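Local coordinates for Glyco_hydro_cc domain-containing protein (Pseudomonas viridiflava, PDB 6UAV) that cleaves beta-1,3-glucans at internal linkages, acting as an endo-beta-1,3-glucanase of glycoside hydrolase family 128 (subgroup II), at residues 78-83 with 115-120; 131-136 with 171-176; 155-160 with 178-183. One frame throughout, in Å; residues are numbered along the deposited sequence.

Contact 1 (78-83 with 115-120)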
loop_
_atom_site.group_PDB
_atom_site.type_symbol
_atom_site.label_atom_id
_atom_site.label_comp_id
_atom_site.label_asym_id
_atom_site.label_seq_id
_atom_site.Cartn_x
_atom_site.Cartn_y
_atom_site.Cartn_z
ATOM N N TYR A 78 1.670 1.949 -12.371
ATOM C CA TYR A 78 1.286 0.929 -11.365
ATOM C C TYR A 78 -0.162 1.126 -10.989
ATOM O O TYR A 78 -0.623 2.266 -10.971
ATOM C CB TYR A 78 2.190 1.051 -10.133
ATOM C CG TYR A 78 3.611 0.713 -10.481
ATOM C CD1 TYR A 78 4.024 -0.599 -10.590
ATOM C CD2 TYR A 78 4.512 1.698 -10.712
ATOM C CE1 TYR A 78 5.317 -0.921 -10.964
ATOM C CE2 TYR A 78 5.814 1.399 -11.093
ATOM C CZ TYR A 78 6.212 0.093 -11.200
ATOM O OH TYR A 78 7.509 -0.200 -11.558
ATOM N N LEU A 79 -0.836 0.015 -10.743
ATOM C CA LEU A 79 -2.211 -0.015 -10.247
ATOM C C LEU A 79 -2.252 -0.934 -9.038
ATOM O O LEU A 79 -1.971 -2.125 -9.185
ATOM C CB LEU A 79 -3.129 -0.500 -11.366
ATOM C CG LEU A 79 -4.604 -0.587 -10.988
ATOM C CD1 LEU A 79 -5.171 0.818 -10.698
ATOM C CD2 LEU A 79 -5.419 -1.313 -12.078
ATOM N N LEU A 80 -2.636 -0.403 -7.887
ATOM C CA LEU A 80 -2.800 -1.212 -6.691
ATOM C C LEU A 80 -4.140 -1.912 -6.813
ATOM O O LEU A 80 -5.120 -1.274 -7.276
ATOM C CB LEU A 80 -2.816 -0.295 -5.477
ATOM C CG LEU A 80 -1.499 0.432 -5.227
ATOM C CD1 LEU A 80 -1.734 1.536 -4.186
ATOM C CD2 LEU A 80 -0.420 -0.530 -4.780
ATOM N N VAL A 81 -4.172 -3.184 -6.455
ATOM C CA VAL A 81 -5.439 -3.941 -6.557
ATOM C C VAL A 81 -5.702 -4.761 -5.306
ATOM O O VAL A 81 -4.767 -5.399 -4.770
ATOM C CB VAL A 81 -5.443 -4.785 -7.846
ATOM C CG1 VAL A 81 -5.367 -3.956 -9.105
ATOM C CG2 VAL A 81 -4.365 -5.861 -7.860
ATOM N N ILE A 82 -6.973 -4.786 -4.934
ATOM C CA ILE A 82 -7.587 -5.671 -3.914
ATOM C C ILE A 82 -7.026 -5.419 -2.506
ATOM O O ILE A 82 -5.995 -5.990 -2.135
ATOM C CB ILE A 82 -7.539 -7.162 -4.312
ATOM C CG1 ILE A 82 -7.999 -7.368 -5.775
ATOM C CG2 ILE A 82 -8.431 -7.882 -3.292
ATOM C CD1 ILE A 82 -8.429 -8.754 -6.179
ATOM N N ASN A 83 -7.773 -4.633 -1.736
ATOM C CA ASN A 83 -7.318 -4.229 -0.361
ATOM C C ASN A 83 -7.698 -5.271 0.686
ATOM O O ASN A 83 -8.831 -5.235 1.149
ATOM C CB ASN A 83 -7.897 -2.883 0.038
ATOM C CG ASN A 83 -7.151 -2.345 1.240
ATOM O OD1 ASN A 83 -5.998 -1.951 1.121
ATOM N ND2 ASN A 83 -7.803 -2.331 2.392
ATOM N N LYS A 115 1.422 -1.930 -14.297
ATOM C CA LYS A 115 1.793 -3.211 -13.639
ATOM C C LYS A 115 0.777 -3.406 -12.522
ATOM O O LYS A 115 0.266 -2.364 -11.947
ATOM C CB LYS A 115 3.194 -3.108 -13.081
ATOM C CG LYS A 115 4.326 -2.995 -14.072
ATOM C CD LYS A 115 4.409 -4.050 -15.056
ATOM C CE LYS A 115 5.572 -3.838 -15.996
ATOM N NZ LYS A 115 5.533 -4.844 -17.080
ATOM N N LEU A 116 0.435 -4.633 -12.235
ATOM C CA LEU A 116 -0.546 -4.919 -11.185
ATOM C C LEU A 116 0.221 -5.144 -9.879
ATOM O O LEU A 116 1.052 -6.029 -9.815
ATOM C CB LEU A 116 -1.365 -6.126 -11.573
ATOM C CG LEU A 116 -2.193 -6.002 -12.844
ATOM C CD1 LEU A 116 -2.973 -7.292 -13.045
ATOM C CD2 LEU A 116 -3.188 -4.828 -12.784
ATOM N N VAL A 117 -0.149 -4.392 -8.841
ATOM C CA VAL A 117 0.443 -4.467 -7.492
ATOM C C VAL A 117 -0.631 -4.960 -6.537
ATOM O O VAL A 117 -1.473 -4.184 -6.099
ATOM C CB VAL A 117 1.029 -3.111 -7.111
ATOM C CG1 VAL A 117 1.654 -3.179 -5.718
ATOM C CG2 VAL A 117 2.049 -2.648 -8.145
ATOM N N GLY A 118 -0.559 -6.211 -6.141
ATOM C CA GLY A 118 -1.574 -6.757 -5.235
ATOM C C GLY A 118 -1.757 -8.239 -5.525
ATOM O O GLY A 118 -1.052 -8.783 -6.353
ATOM N N PRO A 119 -2.723 -8.916 -4.895
ATOM C CA PRO A 119 -3.545 -8.354 -3.845
ATOM C C PRO A 119 -2.704 -7.884 -2.642
ATOM O O PRO A 119 -1.632 -8.392 -2.432
ATOM C CB PRO A 119 -4.493 -9.521 -3.490
ATOM C CG PRO A 119 -4.460 -10.379 -4.678
ATOM C CD PRO A 119 -3.028 -10.316 -5.141
ATOM N N ALA A 120 -3.286 -6.991 -1.860
ATOM C CA ALA A 120 -2.664 -6.467 -0.613
ATOM C C ALA A 120 -3.085 -7.356 0.532
ATOM O O ALA A 120 -4.283 -7.345 0.928
ATOM C CB ALA A 120 -3.051 -5.036 -0.379
HETATM O O HOH W 1 -2.615 -3.840 -3.551
#

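Contact 2 (131-136 with 171-176)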
loop_
_atom_site.group_PDB
_atom_site.type_symbol
_atom_site.label_atom_id
_atom_site.label_comp_id
_atom_site.label_asym_id
_atom_site.label_seq_id
_atom_site.Cartn_x
_atom_site.Cartn_y
_atom_site.Cartn_z
ATOM N N ASP A 131 -4.342 -16.971 7.130
ATOM C CA ASP A 131 -2.947 -17.040 6.663
ATOM C C ASP A 131 -2.939 -16.547 5.233
ATOM O O ASP A 131 -3.590 -17.176 4.382
ATOM C CB ASP A 131 -2.413 -18.465 6.700
ATOM C CG ASP A 131 -0.962 -18.608 6.275
ATOM O OD1 ASP A 131 -0.374 -17.675 5.747
ATOM O OD2 ASP A 131 -0.415 -19.710 6.564
ATOM N N PRO A 132 -2.218 -15.464 4.903
ATOM C CA PRO A 132 -2.225 -14.962 3.529
ATOM C C PRO A 132 -1.669 -15.968 2.529
ATOM O O PRO A 132 -1.995 -15.891 1.326
ATOM C CB PRO A 132 -1.341 -13.724 3.590
ATOM C CG PRO A 132 -0.532 -13.882 4.849
ATOM C CD PRO A 132 -1.445 -14.598 5.817
ATOM N N VAL A 133 -0.875 -16.910 3.007
ATOM C CA VAL A 133 -0.322 -17.988 2.164
ATOM C C VAL A 133 -1.466 -18.885 1.742
ATOM O O VAL A 133 -1.519 -19.321 0.590
ATOM C CB VAL A 133 0.843 -18.753 2.840
ATOM C CG1 VAL A 133 1.221 -19.999 2.053
ATOM C CG2 VAL A 133 2.061 -17.867 2.926
ATOM N N ALA A 134 -2.368 -19.212 2.654
ATOM C CA ALA A 134 -3.500 -20.083 2.288
ATOM C C ALA A 134 -4.352 -19.330 1.279
ATOM O O ALA A 134 -4.792 -19.945 0.291
ATOM C CB ALA A 134 -4.325 -20.440 3.494
ATOM N N TRP A 135 -4.611 -18.058 1.498
ATOM C CA TRP A 135 -5.463 -17.287 0.558
ATOM C C TRP A 135 -4.777 -17.228 -0.810
ATOM O O TRP A 135 -5.437 -17.529 -1.832
ATOM C CB TRP A 135 -5.860 -15.928 1.180
ATOM C CG TRP A 135 -6.894 -15.185 0.373
ATOM C CD1 TRP A 135 -8.227 -15.164 0.611
ATOM C CD2 TRP A 135 -6.690 -14.539 -0.883
ATOM N NE1 TRP A 135 -8.870 -14.458 -0.378
ATOM C CE2 TRP A 135 -7.943 -14.065 -1.330
ATOM C CE3 TRP A 135 -5.549 -14.254 -1.663
ATOM C CZ2 TRP A 135 -8.119 -13.407 -2.539
ATOM C CZ3 TRP A 135 -5.707 -13.560 -2.845
ATOM C CH2 TRP A 135 -6.977 -13.145 -3.271
ATOM N N LEU A 136 -3.513 -16.867 -0.866
ATOM C CA LEU A 136 -2.812 -16.724 -2.158
ATOM C C LEU A 136 -2.677 -18.063 -2.859
ATOM O O LEU A 136 -2.850 -18.079 -4.089
ATOM C CB LEU A 136 -1.441 -16.083 -1.972
ATOM C CG LEU A 136 -1.405 -14.572 -1.683
ATOM C CD1 LEU A 136 -0.025 -14.182 -1.200
ATOM C CD2 LEU A 136 -1.806 -13.775 -2.904
ATOM N N ASP A 171 9.742 -12.586 4.167
ATOM C CA ASP A 171 10.487 -13.850 3.851
ATOM C C ASP A 171 9.491 -14.960 3.574
ATOM O O ASP A 171 9.666 -15.715 2.563
ATOM C CB ASP A 171 11.498 -14.209 4.925
ATOM C CG ASP A 171 12.735 -13.348 4.921
ATOM O OD1 ASP A 171 12.850 -12.498 3.981
ATOM O OD2 ASP A 171 13.579 -13.528 5.852
ATOM N N ARG A 172 8.475 -15.113 4.418
ATOM C CA ARG A 172 7.487 -16.194 4.225
ATOM C C ARG A 172 6.821 -16.012 2.857
ATOM O O ARG A 172 6.690 -17.023 2.143
ATOM C CB ARG A 172 6.517 -16.252 5.405
ATOM C CG ARG A 172 7.159 -16.797 6.676
ATOM C CD ARG A 172 6.593 -16.259 8.007
ATOM N NE ARG A 172 5.145 -16.424 8.064
ATOM C CZ ARG A 172 4.422 -16.490 9.186
ATOM N NH1 ARG A 172 3.106 -16.663 9.121
ATOM N NH2 ARG A 172 5.024 -16.393 10.365
ATOM N N LEU A 173 6.459 -14.776 2.495
ATOM C CA LEU A 173 5.701 -14.514 1.234
ATOM C C LEU A 173 6.611 -14.519 0.008
ATOM O O LEU A 173 6.097 -14.527 -1.094
ATOM C CB LEU A 173 4.928 -13.207 1.330
ATOM C CG LEU A 173 3.739 -13.246 2.292
ATOM C CD1 LEU A 173 3.219 -11.854 2.523
ATOM C CD2 LEU A 173 2.625 -14.109 1.784
ATOM N N SER A 174 7.926 -14.585 0.183
ATOM C CA SER A 174 8.860 -14.639 -0.967
ATOM C C SER A 174 8.645 -15.943 -1.740
ATOM O O SER A 174 9.037 -15.968 -2.936
ATOM C CB SER A 174 10.293 -14.432 -0.571
ATOM O OG SER A 174 10.784 -15.414 0.310
ATOM N N ARG A 175 7.990 -16.960 -1.117
ATOM C CA ARG A 175 7.793 -18.270 -1.784
ATOM C C ARG A 175 7.169 -18.075 -3.171
ATOM O O ARG A 175 7.362 -18.958 -4.005
ATOM C CB ARG A 175 6.907 -19.187 -0.950
ATOM C CG ARG A 175 5.526 -18.639 -0.673
ATOM C CD ARG A 175 4.873 -19.258 0.534
ATOM N NE ARG A 175 4.571 -20.602 0.148
ATOM C CZ ARG A 175 4.616 -21.664 0.946
ATOM N NH1 ARG A 175 4.958 -21.544 2.221
ATOM N NH2 ARG A 175 4.333 -22.858 0.426
ATOM N N TYR A 176 6.474 -16.949 -3.430
ATOM C CA TYR A 176 5.783 -16.720 -4.735
ATOM C C TYR A 176 6.788 -16.193 -5.765
ATOM O O TYR A 176 6.418 -16.088 -6.939
ATOM C CB TYR A 176 4.554 -15.813 -4.569
ATOM C CG TYR A 176 3.538 -16.448 -3.656
ATOM C CD1 TYR A 176 2.764 -17.518 -4.091
ATOM C CD2 TYR A 176 3.471 -16.105 -2.335
ATOM C CE1 TYR A 176 1.888 -18.167 -3.246
ATOM C CE2 TYR A 176 2.583 -16.722 -1.473
ATOM C CZ TYR A 176 1.802 -17.768 -1.926
ATOM O OH TYR A 176 0.976 -18.427 -1.074
HETATM O O HOH W 2 2.178 -17.238 6.502
#

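Contact 3 (155-160 with 178-183)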
loop_
_atom_site.group_PDB
_atom_site.type_symbol
_atom_site.label_atom_id
_atom_site.label_comp_id
_atom_site.label_asym_id
_atom_site.label_seq_id
_atom_site.Cartn_x
_atom_site.Cartn_y
_atom_site.Cartn_z
ATOM N N ASP A 155 2.575 -8.582 -10.859
ATOM C CA ASP A 155 3.862 -7.876 -11.066
ATOM C C ASP A 155 4.537 -7.691 -9.694
ATOM O O ASP A 155 5.781 -7.967 -9.594
ATOM C CB ASP A 155 3.643 -6.605 -11.879
ATOM C CG ASP A 155 3.104 -6.895 -13.263
ATOM O OD1 ASP A 155 3.868 -7.558 -14.082
ATOM O OD2 ASP A 155 1.886 -6.580 -13.490
ATOM N N TYR A 156 3.761 -7.310 -8.686
ATOM C CA TYR A 156 4.241 -7.158 -7.287
ATOM C C TYR A 156 3.125 -7.655 -6.424
ATOM O O TYR A 156 1.991 -7.279 -6.726
ATOM C CB TYR A 156 4.476 -5.689 -6.890
ATOM C CG TYR A 156 5.615 -5.076 -7.635
ATOM C CD1 TYR A 156 5.484 -4.666 -8.935
ATOM C CD2 TYR A 156 6.850 -4.974 -7.026
ATOM C CE1 TYR A 156 6.576 -4.173 -9.621
ATOM C CE2 TYR A 156 7.933 -4.450 -7.704
ATOM C CZ TYR A 156 7.786 -4.041 -8.999
ATOM O OH TYR A 156 8.918 -3.590 -9.633
ATOM N N LEU A 157 3.450 -8.361 -5.359
ATOM C CA LEU A 157 2.473 -8.575 -4.272
ATOM C C LEU A 157 2.448 -7.313 -3.406
ATOM O O LEU A 157 3.405 -6.522 -3.425
ATOM C CB LEU A 157 2.854 -9.788 -3.440
ATOM C CG LEU A 157 2.513 -11.138 -4.089
ATOM C CD1 LEU A 157 3.144 -12.263 -3.276
ATOM C CD2 LEU A 157 0.988 -11.350 -4.206
ATOM N N ALA A 158 1.388 -7.122 -2.642
ATOM C CA ALA A 158 1.330 -6.000 -1.689
ATOM C C ALA A 158 1.102 -6.602 -0.310
ATOM O O ALA A 158 0.528 -7.684 -0.194
ATOM C CB ALA A 158 0.359 -4.915 -2.071
ATOM N N PHE A 159 1.545 -5.879 0.713
ATOM C CA PHE A 159 1.453 -6.379 2.081
ATOM C C PHE A 159 1.209 -5.208 3.022
ATOM O O PHE A 159 1.719 -4.119 2.795
ATOM C CB PHE A 159 2.738 -7.140 2.411
ATOM C CG PHE A 159 2.551 -8.027 3.615
ATOM C CD1 PHE A 159 1.612 -9.033 3.584
ATOM C CD2 PHE A 159 3.261 -7.844 4.779
ATOM C CE1 PHE A 159 1.375 -9.833 4.688
ATOM C CE2 PHE A 159 3.017 -8.645 5.878
ATOM C CZ PHE A 159 2.079 -9.633 5.827
ATOM N N HIS A 160 0.429 -5.457 4.068
ATOM C CA HIS A 160 0.175 -4.554 5.189
ATOM C C HIS A 160 0.591 -5.249 6.478
ATOM O O HIS A 160 0.349 -6.454 6.622
ATOM C CB HIS A 160 -1.351 -4.284 5.295
ATOM C CG HIS A 160 -1.951 -3.649 4.077
ATOM N ND1 HIS A 160 -3.314 -3.486 3.970
ATOM C CD2 HIS A 160 -1.382 -3.083 3.002
ATOM C CE1 HIS A 160 -3.573 -2.816 2.837
ATOM N NE2 HIS A 160 -2.378 -2.561 2.209
ATOM N N LYS A 178 7.831 -13.165 -6.048
ATOM C CA LYS A 178 7.380 -11.821 -6.425
ATOM C C LYS A 178 7.936 -10.763 -5.473
ATOM O O LYS A 178 7.995 -10.964 -4.237
ATOM C CB LYS A 178 5.863 -11.751 -6.299
ATOM C CG LYS A 178 5.095 -12.679 -7.221
ATOM C CD LYS A 178 5.482 -12.579 -8.710
ATOM C CE LYS A 178 4.587 -13.503 -9.514
ATOM N NZ LYS A 178 4.643 -13.189 -10.951
ATOM N N PRO A 179 8.364 -9.609 -6.028
ATOM C CA PRO A 179 8.698 -8.449 -5.207
ATOM C C PRO A 179 7.423 -7.793 -4.661
ATOM O O PRO A 179 6.297 -8.190 -4.972
ATOM C CB PRO A 179 9.460 -7.550 -6.166
ATOM C CG PRO A 179 8.784 -7.841 -7.464
ATOM C CD PRO A 179 8.566 -9.343 -7.462
ATOM N N PHE A 180 7.621 -6.875 -3.712
ATOM C CA PHE A 180 6.544 -6.348 -2.856
ATOM C C PHE A 180 6.457 -4.833 -2.951
ATOM O O PHE A 180 7.503 -4.158 -3.114
ATOM C CB PHE A 180 6.787 -6.646 -1.387
ATOM C CG PHE A 180 6.974 -8.117 -1.126
ATOM C CD1 PHE A 180 5.866 -8.921 -1.002
ATOM C CD2 PHE A 180 8.235 -8.640 -0.880
ATOM C CE1 PHE A 180 6.009 -10.270 -0.736
ATOM C CE2 PHE A 180 8.371 -9.983 -0.572
ATOM C CZ PHE A 180 7.254 -10.794 -0.505
ATOM N N TRP A 181 5.265 -4.339 -2.700
ATOM C CA TRP A 181 5.046 -3.002 -2.124
ATOM C C TRP A 181 4.425 -3.223 -0.743
ATOM O O TRP A 181 3.400 -3.968 -0.623
ATOM C CB TRP A 181 4.094 -2.180 -2.999
ATOM C CG TRP A 181 4.575 -1.764 -4.361
ATOM C CD1 TRP A 181 5.393 -2.388 -5.263
ATOM C CD2 TRP A 181 4.126 -0.557 -5.005
ATOM N NE1 TRP A 181 5.485 -1.654 -6.423
ATOM C CE2 TRP A 181 4.704 -0.529 -6.290
ATOM C CE3 TRP A 181 3.329 0.511 -4.581
ATOM C CZ2 TRP A 181 4.486 0.532 -7.177
ATOM C CZ3 TRP A 181 3.108 1.537 -5.461
ATOM C CH2 TRP A 181 3.661 1.535 -6.749
ATOM N N VAL A 182 4.964 -2.574 0.291
ATOM C CA VAL A 182 4.371 -2.715 1.638
ATOM C C VAL A 182 3.524 -1.457 1.823
ATOM O O VAL A 182 4.085 -0.417 2.206
ATOM C CB VAL A 182 5.478 -2.872 2.694
ATOM C CG1 VAL A 182 4.883 -2.814 4.082
ATOM C CG2 VAL A 182 6.300 -4.160 2.508
ATOM N N THR A 183 2.215 -1.543 1.561
ATOM C CA THR A 183 1.425 -0.317 1.272
ATOM C C THR A 183 0.710 0.211 2.514
ATOM O O THR A 183 0.039 1.230 2.434
ATOM C CB THR A 183 0.477 -0.582 0.097
ATOM O OG1 THR A 183 -0.303 -1.733 0.424
ATOM C CG2 THR A 183 1.255 -0.798 -1.176
#

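Contact 1 (78-83 with 115-120)
Leu80 and Val117 lie side by side, both pointing into the barrel, and CD2 of Leu80 presses on CG1 of Val117 at 3.5 Å, tighter than ordinary methyl packing. The other Val117 methyl, CG2, sits obliquely 3.8 Å from CD1 of the Tyr78 ring. On the same face Lys115 brings its CB to 3.6 Å from Tyr78 CD1, while its bent chain carries the ammonium end away from the strand pair. Behind these side chains the backbones form a parallel ladder: Leu79 N gives its hydrogen to Lys115 O, Val117 N to Leu79 O, and Val81 N to Val117 O, this last donor standing above the carbonyl plane.

The two strands are the fourth and fifth of a TIM barrel, consecutive in a right-handed beta-alpha-beta unit whose helix 95-112 covers the outer face, with Trp102 and Leu105 against Val81. The ladder changes at Pro119, which follows a cis peptide bond and has no N-H to offer Val81 O. Val81 O instead accepts from water 1 at 2.9 Å. The CA of Pro119 lies 3.3 Å from Val81 O in a C-H...O contact. Water 1 also donates to Val117 O, bridging one carbonyl from each strand. Gly118, its CA in a like contact with Val81 O, has phi/psi of 149°/-174°, which by itself calls for glycine. One further bond, Ala120 N to Ile82 O at 2.9 Å, closes the pair past the break; the positive phi of Ile82 (64°) accompanies this change of bonding.

In the second shell, Trp181 and Phe221 meet the Tyr78 ring within the barrel, and Trp181 touches both Leu80 and Val117. The carboxylate of Asp155, just before strand 156-161, accepts from Leu116 N, and Gln90 takes a weak hydrogen bond from Asn83 ND2.

Contact 2 (131-136 with 171-176)
With CG of Tyr176 opposite its own carbonyl carbon (chi1 -62°), the phenol ring reaches across to the first turn of helix 132-146, where it meets Val133 and Leu136. Leu136 approaches the ring obliquely, its CD1 3.7 Å from Tyr176 CE2 and its CB 3.5 Å from Tyr176 OH. Val133 O comes to the edge of the ring, near its plane, 3.1 Å from Tyr176 OH; the hydrogen bond of that hydroxyl is with Asp137 OD1.

Val133 holds CG1 opposite its backbone N (chi1 170°), which places this methyl over one face of the Arg175 guanidinium, 3.9 Å from Arg175 NE. The arginine chain, bent farther out, crosses the valine at about a right angle. Its CG rests on one face of the Tyr176 ring, so one arginine covers both the valine methyl and the tyrosine. Deeper in, Leu173 CD2 packs against the facing helix, 4.0 Å from both Val133 CG2 and Leu136 CD1, with Pro132 beside it.

Nearer the start of helix 132-146, water 2 donates to Asp131 OD1; its link to Arg172, in one of two conformers, is doubtful. The same OD1 accepts from Val133 N at 2.9 Å, met from above the carboxylate plane, making Asp131 the N-cap. The inner side of the contact rests on the barrel strands, Leu136 on Leu157 and Leu173 on Phe159. This is the neighbouring-helix packing of a TIM barrel, joining the start of helix 132-146 to the C-terminal part of helix 166-173 and the residues that follow.

Contact 3 (155-160 with 178-183)
NE2 of His160 and OG1 of Thr183 share a hydrogen bond of 2.9 Å, the hydroxyl lying in the plane of the imidazole at its edge. Thr183 places OG1 between its backbone N and carbonyl carbon (chi1 55°), on the side facing the histidine. The other ring nitrogen, ND1, bonds to Glu84, so the imidazole is gripped at both nitrogens and its rotation is fixed.

At the far end of the strand pair the Trp181 indole turns its five-membered ring edge-on to the face of Tyr156, a T-shaped stack with planes at 68° and centroids 4.7 Å apart. Trp181 NE1 stands above the tyrosine ring, off toward its rim, 3.6 Å from Tyr156 CG. Pro179 completes the grip, its CG 3.5 Å from Tyr156 CD2. On the outer face Leu157 CB packs against Phe180 CD1 at 4.0 Å.

Between these ends the backbones zip in parallel: Leu157 N to Pro179 O, Trp181 N to Leu157 O, Phe159 N to Trp181 O, and Thr183 N to Phe159 O, this last at 2.9 Å. Strands 156-161 and 180-185, joined through helix 166-173, form a beta-alpha-beta unit of the TIM barrel. The side chain of His160 is about 6 Å from a glycerol that probably comes from the crystallisation liquor, and lies toward the C-terminal strand ends, where barrels of this kind carry their active sites.

How the contacts relate
All three contacts belong to one TIM barrel and follow its winding. Contact 1 pairs the fourth and fifth strands and closes before the others open; contact 3 pairs the sixth and seventh, its centre about 8 Å away. Strands 115-121 and 156-161 are neighbours, so contacts 1 and 3 form a continuous arc of four strands. Contact 2 joins helices 132-146 and 166-173 outside this arc, its centre about 16 Å from contact 1's and 11 Å from contact 3's. Its segments alternate along the chain with those of contact 3. Contacts 1 and 3 bring Asn83 and His160 together toward the C-terminal strand ends, where TIM-barrel glycosidases carry their active sites, while contact 2 belongs to the outer helix layer.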